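Local coordinates for salicylic acid-binding protein 2 (Nicotiana tabacum, PDB 1XKL) that hydrolyses methyl salicylate to the defence hormone salicylic acid, a step of the signalling that activates systemic acquired resistance in tobacco, at residues A[3-8]-A[254-259]; A[20-25]-A[166-171]; A[48-53]-A[137-142]. All coordinates share one frame; numbering follows the deposited sequence.

Contact 1: residues A[3-8]-A[254-259]; sequences EGKHFV and EIAHKY
The phenyl ring of Phe7 reaches the last turn of helix 245-258 through its far end, where CZ lies 3.4 Å from CB of Ala256; the methyl comes in at a slant, neither squarely over a face nor at the edge. His32 meets the same ring edge-to-face. Tyr259 has CA of Ile255 in plane at its ring edge, and its hydroxyl is bonded to Glu229. Two residues before Phe7, Lys5 does the polar work. Its chain runs straight from CB to CE and bends only at the end (chi4 54°), which sets Lys5 NZ 3.1 Å from the backbone O of Ala256. The C=O...N angle is 164°, so the ammonium group sits almost straight in front of the carbonyl. Lys5 CE lies 3.3 Å from Ala256 O. Ala256 is therefore held twice, its methyl by the aromatic ring and its carbonyl by the lysine. Being in the last turn of the helix, that carbonyl lies at the negative end of the helix dipole, which would probably favour a cationic partner. Lys5 also makes a cation-pi contact with Tyr99. Strand 6-10 and helix 245-258 are the first strand and last helix of the chain, and here the C-terminal helix packs on the central parallel sheet, as in the alpha/beta hydrolase fold.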
loop_
_atom_site.group_PDB
_atom_site.type_symbol
_atom_site.label_atom_id
_atom_site.label_comp_id
_atom_site.label_asym_id
_atom_site.label_seq_id
_atom_site.Cartn_x
_atom_site.Cartn_y
_atom_site.Cartn_z
ATOM N N GLU A 3 -36.116 13.921 -38.910
ATOM C CA GLU A 3 -35.571 14.696 -37.757
ATOM C C GLU A 3 -34.477 13.920 -37.038
ATOM O O GLU A 3 -33.818 14.447 -36.140
ATOM C CB GLU A 3 -36.680 15.005 -36.758
ATOM C CG GLU A 3 -37.936 15.572 -37.367
ATOM C CD GLU A 3 -38.973 15.877 -36.304
ATOM O OE1 GLU A 3 -38.772 16.858 -35.548
ATOM O OE2 GLU A 3 -39.981 15.128 -36.223
ATOM N N GLY A 4 -34.291 12.666 -37.440
ATOM C CA GLY A 4 -33.284 11.825 -36.816
ATOM C C GLY A 4 -33.848 11.163 -35.573
ATOM O O GLY A 4 -34.531 11.816 -34.781
ATOM N N LYS A 5 -33.584 9.872 -35.393
ATOM C CA LYS A 5 -34.097 9.153 -34.225
ATOM C C LYS A 5 -33.151 9.160 -33.029
ATOM O O LYS A 5 -32.006 9.602 -33.118
ATOM C CB LYS A 5 -34.435 7.704 -34.591
ATOM C CG LYS A 5 -35.662 7.544 -35.480
ATOM C CD LYS A 5 -36.040 6.070 -35.666
ATOM C CE LYS A 5 -37.264 5.916 -36.569
ATOM N NZ LYS A 5 -37.056 6.620 -37.883
ATOM N N HIS A 6 -33.647 8.660 -31.904
ATOM C CA HIS A 6 -32.867 8.607 -30.678
ATOM C C HIS A 6 -32.369 7.188 -30.405
ATOM O O HIS A 6 -33.159 6.283 -30.145
ATOM C CB HIS A 6 -33.722 9.099 -29.508
ATOM C CG HIS A 6 -32.965 9.262 -28.228
ATOM N ND1 HIS A 6 -33.575 9.642 -27.050
ATOM C CD2 HIS A 6 -31.656 9.088 -27.930
ATOM C CE1 HIS A 6 -32.677 9.691 -26.085
ATOM N NE2 HIS A 6 -31.503 9.359 -26.592
ATOM N N PHE A 7 -31.052 7.011 -30.485
ATOM C CA PHE A 7 -30.404 5.730 -30.239
ATOM C C PHE A 7 -29.936 5.640 -28.786
ATOM O O PHE A 7 -29.160 6.476 -28.326
ATOM C CB PHE A 7 -29.195 5.557 -31.163
ATOM C CG PHE A 7 -29.549 5.147 -32.564
ATOM C CD1 PHE A 7 -29.753 3.806 -32.880
ATOM C CD2 PHE A 7 -29.690 6.100 -33.568
ATOM C CE1 PHE A 7 -30.093 3.418 -34.178
ATOM C CE2 PHE A 7 -30.031 5.726 -34.871
ATOM C CZ PHE A 7 -30.231 4.383 -35.177
ATOM N N VAL A 8 -30.422 4.631 -28.068
ATOM C CA VAL A 8 -30.039 4.415 -26.683
ATOM C C VAL A 8 -29.114 3.215 -26.686
ATOM O O VAL A 8 -29.547 2.083 -26.938
ATOM C CB VAL A 8 -31.269 4.139 -25.816
ATOM C CG1 VAL A 8 -30.849 3.743 -24.411
ATOM C CG2 VAL A 8 -32.150 5.387 -25.782
ATOM N N GLU A 254 -29.899 1.343 -40.988
ATOM C CA GLU A 254 -30.828 0.581 -41.811
ATOM C C GLU A 254 -32.054 0.170 -41.008
ATOM O O GLU A 254 -33.183 0.329 -41.461
ATOM C CB GLU A 254 -30.141 -0.665 -42.356
ATOM C CG GLU A 254 -31.012 -1.517 -43.250
ATOM C CD GLU A 254 -30.231 -2.654 -43.856
ATOM O OE1 GLU A 254 -30.410 -3.810 -43.408
ATOM O OE2 GLU A 254 -29.423 -2.391 -44.769
ATOM N N ILE A 255 -31.843 -0.366 -39.812
ATOM C CA ILE A 255 -32.986 -0.782 -39.022
ATOM C C ILE A 255 -33.765 0.455 -38.585
ATOM O O ILE A 255 -34.991 0.428 -38.497
ATOM C CB ILE A 255 -32.561 -1.639 -37.791
ATOM C CG1 ILE A 255 -32.118 -0.750 -36.647
ATOM C CG2 ILE A 255 -31.443 -2.598 -38.166
ATOM C CD1 ILE A 255 -33.113 -0.743 -35.533
ATOM N N ALA A 256 -33.058 1.552 -38.340
ATOM C CA ALA A 256 -33.710 2.787 -37.922
ATOM C C ALA A 256 -34.613 3.331 -39.023
ATOM O O ALA A 256 -35.508 4.140 -38.770
ATOM C CB ALA A 256 -32.667 3.830 -37.554
ATOM N N HIS A 257 -34.380 2.889 -40.250
ATOM C CA HIS A 257 -35.180 3.364 -41.364
ATOM C C HIS A 257 -36.395 2.488 -41.632
ATOM O O HIS A 257 -37.503 3.001 -41.786
ATOM C CB HIS A 257 -34.316 3.467 -42.618
ATOM C CG HIS A 257 -35.048 3.996 -43.810
ATOM N ND1 HIS A 257 -35.832 3.199 -44.616
ATOM C CD2 HIS A 257 -35.137 5.248 -44.318
ATOM C CE1 HIS A 257 -36.372 3.936 -45.570
ATOM N NE2 HIS A 257 -35.966 5.184 -45.411
ATOM N N LYS A 258 -36.194 1.172 -41.675
ATOM C CA LYS A 258 -37.290 0.246 -41.943
ATOM C C LYS A 258 -38.212 0.017 -40.742
ATOM O O LYS A 258 -39.327 -0.483 -40.907
ATOM C CB LYS A 258 -36.747 -1.108 -42.439
ATOM C CG LYS A 258 -35.921 -1.869 -41.415
ATOM C CD LYS A 258 -35.710 -3.343 -41.787
ATOM C CE LYS A 258 -34.824 -3.552 -42.996
ATOM N NZ LYS A 258 -34.719 -5.027 -43.241
ATOM N N TYR A 259 -37.745 0.362 -39.540
ATOM C CA TYR A 259 -38.544 0.198 -38.321
ATOM C C TYR A 259 -38.891 1.579 -37.771
ATOM O O TYR A 259 -38.497 1.922 -36.657
ATOM C CB TYR A 259 -37.769 -0.576 -37.233
ATOM C CG TYR A 259 -37.407 -2.006 -37.576
ATOM C CD1 TYR A 259 -36.154 -2.327 -38.102
ATOM C CD2 TYR A 259 -38.335 -3.034 -37.417
ATOM C CE1 TYR A 259 -35.837 -3.641 -38.469
ATOM C CE2 TYR A 259 -38.032 -4.345 -37.782
ATOM C CZ TYR A 259 -36.783 -4.642 -38.312
ATOM O OH TYR A 259 -36.504 -5.929 -38.732
#

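Contact 2: residues A[20-25]-A[166-171]; sequences WYKLKP and PEDLAL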
loop_
_atom_site.group_PDB
_atom_site.type_symbol
_atom_site.label_atom_id
_atom_site.label_comp_id
_atom_site.label_asym_id
_atom_site.label_seq_id
_atom_site.Cartn_x
_atom_site.Cartn_y
_atom_site.Cartn_z
ATOM N N TRP A 20 -18.895 2.751 -26.540
ATOM C CA TRP A 20 -19.529 3.222 -27.766
ATOM C C TRP A 20 -18.874 4.475 -28.338
ATOM O O TRP A 20 -19.436 5.110 -29.234
ATOM C CB TRP A 20 -21.002 3.532 -27.500
ATOM C CG TRP A 20 -21.767 2.403 -26.886
ATOM C CD1 TRP A 20 -22.111 2.252 -25.563
ATOM C CD2 TRP A 20 -22.311 1.273 -27.573
ATOM N NE1 TRP A 20 -22.841 1.096 -25.395
ATOM C CE2 TRP A 20 -22.978 0.478 -26.612
ATOM C CE3 TRP A 20 -22.300 0.855 -28.910
ATOM C CZ2 TRP A 20 -23.631 -0.712 -26.950
ATOM C CZ3 TRP A 20 -22.949 -0.332 -29.246
ATOM C CH2 TRP A 20 -23.605 -1.100 -28.266
ATOM N N TYR A 21 -17.686 4.832 -27.857
ATOM C CA TYR A 21 -17.060 6.071 -28.335
ATOM C C TYR A 21 -16.796 6.167 -29.839
ATOM O O TYR A 21 -16.822 7.265 -30.398
ATOM C CB TYR A 21 -15.775 6.368 -27.545
ATOM C CG TYR A 21 -14.538 5.638 -28.010
ATOM C CD1 TYR A 21 -13.523 6.308 -28.696
ATOM C CD2 TYR A 21 -14.366 4.284 -27.739
ATOM C CE1 TYR A 21 -12.361 5.648 -29.099
ATOM C CE2 TYR A 21 -13.212 3.614 -28.138
ATOM C CZ TYR A 21 -12.214 4.304 -28.815
ATOM O OH TYR A 21 -11.070 3.631 -29.184
ATOM N N LYS A 22 -16.544 5.038 -30.496
ATOM C CA LYS A 22 -16.303 5.049 -31.943
ATOM C C LYS A 22 -17.611 5.067 -32.724
ATOM O O LYS A 22 -17.687 5.641 -33.812
ATOM C CB LYS A 22 -15.485 3.829 -32.369
ATOM C CG LYS A 22 -14.018 3.894 -32.017
ATOM C CD LYS A 22 -13.342 2.578 -32.329
ATOM C CE LYS A 22 -11.832 2.711 -32.301
ATOM N NZ LYS A 22 -11.172 1.382 -32.426
ATOM N N LEU A 23 -18.644 4.431 -32.178
ATOM C CA LEU A 23 -19.939 4.389 -32.853
ATOM C C LEU A 23 -20.740 5.677 -32.714
ATOM O O LEU A 23 -21.334 6.148 -33.683
ATOM C CB LEU A 23 -20.792 3.228 -32.328
ATOM C CG LEU A 23 -22.139 3.061 -33.041
ATOM C CD1 LEU A 23 -21.874 2.695 -34.499
ATOM C CD2 LEU A 23 -22.985 1.964 -32.373
ATOM N N LYS A 24 -20.750 6.244 -31.507
ATOM C CA LYS A 24 -21.519 7.458 -31.224
ATOM C C LYS A 24 -21.405 8.576 -32.261
ATOM O O LYS A 24 -22.417 9.073 -32.741
ATOM C CB LYS A 24 -21.159 7.994 -29.831
ATOM C CG LYS A 24 -21.999 9.181 -29.363
ATOM C CD LYS A 24 -21.801 9.428 -27.854
ATOM C CE LYS A 24 -22.455 10.725 -27.386
ATOM N NZ LYS A 24 -23.916 10.767 -27.659
ATOM N N PRO A 25 -20.176 8.997 -32.605
ATOM C CA PRO A 25 -19.974 10.063 -33.595
ATOM C C PRO A 25 -20.617 9.717 -34.940
ATOM O O PRO A 25 -21.172 10.583 -35.617
ATOM C CB PRO A 25 -18.453 10.147 -33.720
ATOM C CG PRO A 25 -17.964 9.651 -32.408
ATOM C CD PRO A 25 -18.884 8.513 -32.090
ATOM N N PRO A 166 -4.484 -2.787 -30.656
ATOM C CA PRO A 166 -3.841 -2.827 -29.340
ATOM C C PRO A 166 -4.266 -1.631 -28.490
ATOM O O PRO A 166 -4.216 -1.680 -27.262
ATOM C CB PRO A 166 -2.344 -2.825 -29.680
ATOM C CG PRO A 166 -2.285 -2.162 -31.031
ATOM C CD PRO A 166 -3.482 -2.763 -31.735
ATOM N N GLU A 167 -4.707 -0.564 -29.149
ATOM C CA GLU A 167 -5.156 0.624 -28.440
ATOM C C GLU A 167 -6.476 0.319 -27.721
ATOM O O GLU A 167 -6.650 0.678 -26.561
ATOM C CB GLU A 167 -5.352 1.799 -29.416
ATOM C CG GLU A 167 -4.085 2.319 -30.125
ATOM C CD GLU A 167 -3.459 1.305 -31.086
ATOM O OE1 GLU A 167 -4.212 0.571 -31.768
ATOM O OE2 GLU A 167 -2.206 1.253 -31.171
ATOM N N ASP A 168 -7.407 -0.352 -28.394
ATOM C CA ASP A 168 -8.683 -0.653 -27.754
ATOM C C ASP A 168 -8.546 -1.611 -26.583
ATOM O O ASP A 168 -9.284 -1.513 -25.610
ATOM C CB ASP A 168 -9.678 -1.186 -28.776
ATOM C CG ASP A 168 -10.097 -0.122 -29.766
ATOM O OD1 ASP A 168 -9.797 -0.274 -30.960
ATOM O OD2 ASP A 168 -10.710 0.874 -29.335
ATOM N N LEU A 169 -7.598 -2.535 -26.675
ATOM C CA LEU A 169 -7.361 -3.470 -25.592
ATOM C C LEU A 169 -6.820 -2.672 -24.404
ATOM O O LEU A 169 -7.254 -2.852 -23.262
ATOM C CB LEU A 169 -6.349 -4.528 -26.027
ATOM C CG LEU A 169 -5.820 -5.506 -24.973
ATOM C CD1 LEU A 169 -6.967 -6.338 -24.394
ATOM C CD2 LEU A 169 -4.772 -6.404 -25.619
ATOM N N ALA A 170 -5.876 -1.774 -24.682
ATOM C CA ALA A 170 -5.282 -0.945 -23.630
ATOM C C ALA A 170 -6.366 -0.105 -22.963
ATOM O O ALA A 170 -6.359 0.093 -21.750
ATOM C CB ALA A 170 -4.209 -0.047 -24.216
ATOM N N LEU A 171 -7.302 0.384 -23.769
ATOM C CA LEU A 171 -8.393 1.193 -23.261
ATOM C C LEU A 171 -9.307 0.348 -22.376
ATOM O O LEU A 171 -9.602 0.720 -21.232
ATOM C CB LEU A 171 -9.174 1.789 -24.434
ATOM C CG LEU A 171 -10.392 2.663 -24.128
ATOM C CD1 LEU A 171 -9.978 3.899 -23.355
ATOM C CD2 LEU A 171 -11.066 3.053 -25.442
#
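Two neighbouring residues, Tyr21 and Lys22, close on a single carboxylate, that of Asp168, and this is where the contact is tight. Tyr21 OH gives its proton to Asp168 OD2 at 2.8 Å, arriving nearly in line with the C-O bond, with the ring and carboxylate planes turned 52° apart. Lys22, extended beyond CG, runs beside Tyr21 to meet Asp168 from the other segment, and Lys22 NZ comes 2.6 Å from Asp168 OD1, a salt bridge on the syn lone pair of that oxygen. Lys22 NZ also lies 3.2 Å from Asp168 OD2, though the bond is to OD1. Ser165 adds a further bond to OD1, and Lys22 NZ has the backbone O of Leu242 as another acceptor. With CG between its backbone N and carbonyl carbon (chi1 82°), Tyr21 carries its ring alongside the lysine, whose CG rests 3.7 Å above one face near the rim. The apolar part is slighter: CD2 of Leu171 touches Tyr21 CE2 at 3.5 Å, obliquely. The backbones stay well apart, the nearest CA atoms (Lys22 and Asp168) 10.4 Å from each other, so side chains alone bridge the gap; Lys22 is on the more solvent-exposed side, Asp168 is buried. Tyr21 of the second subunit packs against Tyr21 and Leu171. The Tyr21-Lys22-Asp168 cluster thus ties residues 20-25 of the core to helix 166-175, in the cap of this alpha/beta hydrolase.

Contact 3: residues A[48-53]-A[137-142]; sequences KIEELR and LPYGSP
Tyr139 sets its ring obliquely against Glu50, with CD2 of Tyr139 3.5 Å from Glu50 CA. It follows directly on strand 135-138, one arm of the two-stranded antiparallel hairpin that stands apart from the central sheet of this alpha/beta hydrolase, and the ring plugs that hairpin onto the 3-10 turn 49-51. The aliphatic part of Glu50 extends the overlap: its chain bends at chi2, and Glu50 CG comes 4.0 Å from Tyr139 CB, while the carboxylate plane stands 74° from the ring. Ile49 adds a more distant apolar touch, Ile49 CG1 to Tyr139 CE1 at 4.4 Å. Leu146, which also pairs with Tyr139 through the backbone, packs against both Tyr139 and Arg53. Two internal bonds brace the turn. Arg53 bends back over it and offers NH2 to the carbonyl O of Glu50 at 3.3 Å, in the carbonyl plane and on a lone pair; its NH1 lies near the edge of the tyrosine ring. Across the turn, Lys48 N bonds to Glu51 OE2 from above the carboxylate plane. A chi1 of 67°, which lodges CG between the backbone N and C, turns the Tyr139 ring from the hairpin to the turn. There Tyr139 OH donates to Leu52 O, which lies in plane at the ring edge; the modelled 2.5 Å between these two oxygens is very short and should be read with caution.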
loop_
_atom_site.group_PDB
_atom_site.type_symbol
_atom_site.label_atom_id
_atom_site.label_comp_id
_atom_site.label_asym_id
_atom_site.label_seq_id
_atom_site.Cartn_x
_atom_site.Cartn_y
_atom_site.Cartn_z
ATOM N N LYS A 48 -21.027 0.689 -6.298
ATOM C CA LYS A 48 -20.169 -0.494 -6.310
ATOM C C LYS A 48 -21.017 -1.714 -6.642
ATOM O O LYS A 48 -22.207 -1.759 -6.326
ATOM C CB LYS A 48 -19.520 -0.705 -4.939
ATOM C CG LYS A 48 -18.573 0.403 -4.513
ATOM C CD LYS A 48 -18.041 0.162 -3.104
ATOM C CE LYS A 48 -17.124 1.299 -2.655
ATOM N NZ LYS A 48 -17.798 2.638 -2.664
ATOM N N ILE A 49 -20.395 -2.706 -7.267
ATOM C CA ILE A 49 -21.093 -3.922 -7.650
ATOM C C ILE A 49 -21.754 -4.619 -6.457
ATOM O O ILE A 49 -22.799 -5.247 -6.609
ATOM C CB ILE A 49 -20.132 -4.905 -8.346
ATOM C CG1 ILE A 49 -20.901 -6.147 -8.811
ATOM C CG2 ILE A 49 -19.006 -5.293 -7.403
ATOM C CD1 ILE A 49 -22.004 -5.845 -9.815
ATOM N N GLU A 50 -21.150 -4.498 -5.276
ATOM C CA GLU A 50 -21.691 -5.127 -4.072
ATOM C C GLU A 50 -23.007 -4.495 -3.620
ATOM O O GLU A 50 -23.692 -5.029 -2.748
ATOM C CB GLU A 50 -20.679 -5.047 -2.923
ATOM C CG GLU A 50 -19.374 -5.800 -3.154
ATOM C CD GLU A 50 -18.355 -5.016 -3.970
ATOM O OE1 GLU A 50 -17.284 -5.586 -4.268
ATOM O OE2 GLU A 50 -18.612 -3.839 -4.302
ATOM N N GLU A 51 -23.360 -3.358 -4.202
ATOM C CA GLU A 51 -24.601 -2.684 -3.837
ATOM C C GLU A 51 -25.746 -3.149 -4.719
ATOM O O GLU A 51 -26.900 -2.803 -4.479
ATOM C CB GLU A 51 -24.445 -1.169 -3.983
ATOM C CG GLU A 51 -23.375 -0.561 -3.097
ATOM C CD GLU A 51 -23.112 0.896 -3.422
ATOM O OE1 GLU A 51 -24.071 1.692 -3.422
ATOM O OE2 GLU A 51 -21.940 1.244 -3.676
ATOM N N LEU A 52 -25.429 -3.928 -5.747
ATOM C CA LEU A 52 -26.457 -4.410 -6.664
ATOM C C LEU A 52 -26.738 -5.885 -6.437
ATOM O O LEU A 52 -25.826 -6.708 -6.446
ATOM C CB LEU A 52 -26.011 -4.199 -8.115
ATOM C CG LEU A 52 -25.373 -2.854 -8.479
ATOM C CD1 LEU A 52 -25.044 -2.835 -9.970
ATOM C CD2 LEU A 52 -26.327 -1.723 -8.128
ATOM N N ARG A 53 -27.998 -6.228 -6.233
ATOM C CA ARG A 53 -28.324 -7.628 -6.025
ATOM C C ARG A 53 -29.327 -8.173 -7.034
ATOM O O ARG A 53 -29.567 -9.375 -7.072
ATOM C CB ARG A 53 -28.806 -7.831 -4.594
ATOM C CG ARG A 53 -29.666 -6.700 -4.071
ATOM C CD ARG A 53 -29.707 -6.696 -2.546
ATOM N NE ARG A 53 -28.770 -5.742 -1.942
ATOM C CZ ARG A 53 -27.443 -5.827 -2.003
ATOM N NH1 ARG A 53 -26.860 -6.825 -2.650
ATOM N NH2 ARG A 53 -26.695 -4.919 -1.389
ATOM N N LEU A 137 -16.195 -13.816 -7.785
ATOM C CA LEU A 137 -16.151 -13.725 -6.326
ATOM C C LEU A 137 -17.542 -13.573 -5.719
ATOM O O LEU A 137 -18.409 -12.907 -6.281
ATOM C CB LEU A 137 -15.277 -12.542 -5.899
ATOM C CG LEU A 137 -13.841 -12.517 -6.441
ATOM C CD1 LEU A 137 -13.225 -11.155 -6.179
ATOM C CD2 LEU A 137 -13.016 -13.626 -5.797
ATOM N N PRO A 138 -17.779 -14.209 -4.561
ATOM C CA PRO A 138 -19.082 -14.118 -3.901
ATOM C C PRO A 138 -19.138 -12.871 -3.037
ATOM O O PRO A 138 -18.145 -12.507 -2.411
ATOM C CB PRO A 138 -19.121 -15.387 -3.061
ATOM C CG PRO A 138 -17.696 -15.505 -2.614
ATOM C CD PRO A 138 -16.928 -15.219 -3.901
ATOM N N TYR A 139 -20.283 -12.201 -3.011
ATOM C CA TYR A 139 -20.412 -11.016 -2.184
ATOM C C TYR A 139 -21.777 -10.993 -1.519
ATOM O O TYR A 139 -22.172 -9.999 -0.915
ATOM C CB TYR A 139 -20.185 -9.732 -3.002
ATOM C CG TYR A 139 -21.228 -9.423 -4.053
ATOM C CD1 TYR A 139 -21.115 -9.918 -5.353
ATOM C CD2 TYR A 139 -22.308 -8.595 -3.754
ATOM C CE1 TYR A 139 -22.056 -9.585 -6.335
ATOM C CE2 TYR A 139 -23.250 -8.260 -4.716
ATOM C CZ TYR A 139 -23.120 -8.754 -6.007
ATOM O OH TYR A 139 -24.057 -8.398 -6.955
ATOM N N GLY A 140 -22.488 -12.109 -1.623
ATOM C CA GLY A 140 -23.802 -12.205 -1.017
ATOM C C GLY A 140 -23.747 -12.967 0.297
ATOM O O GLY A 140 -22.903 -13.844 0.471
ATOM N N SER A 141 -24.640 -12.642 1.226
ATOM C CA SER A 141 -24.655 -13.329 2.507
ATOM C C SER A 141 -25.005 -14.801 2.290
ATOM O O SER A 141 -25.564 -15.174 1.253
ATOM C CB SER A 141 -25.658 -12.669 3.466
ATOM O OG SER A 141 -26.970 -12.657 2.930
ATOM N N PRO A 142 -24.680 -15.658 3.269
ATOM C CA PRO A 142 -24.958 -17.095 3.183
ATOM C C PRO A 142 -26.382 -17.499 2.781
ATOM O O PRO A 142 -26.568 -18.513 2.102
ATOM C CB PRO A 142 -24.568 -17.605 4.572
ATOM C CG PRO A 142 -24.745 -16.394 5.452
ATOM C CD PRO A 142 -24.144 -15.311 4.597
#

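In the fold
All three contacts belong to one alpha/beta hydrolase. Contacts 1 and 3 lie on opposite sides of the chain's centre, their own centres about 37 Å apart; contact 2 is centred about 23 Å from contact 1 and 29 Å from contact 3. In sequence they enclose one another: 3-8 and 254-259 are outermost, then 20-25 and 166-171, with 48-53 and 137-142 innermost. Contact 1 closes the termini on the parallel sheet; strand 6-10 leads to helix 23-29 of contact 2. Contacts 2 and 3 join residues 20-25 and the core loop 48-53 to a cap helix and the hairpin, outside the pocket: Asp168 and Ile49 side chains are about 14 Å and 11 Å from the bound ligand.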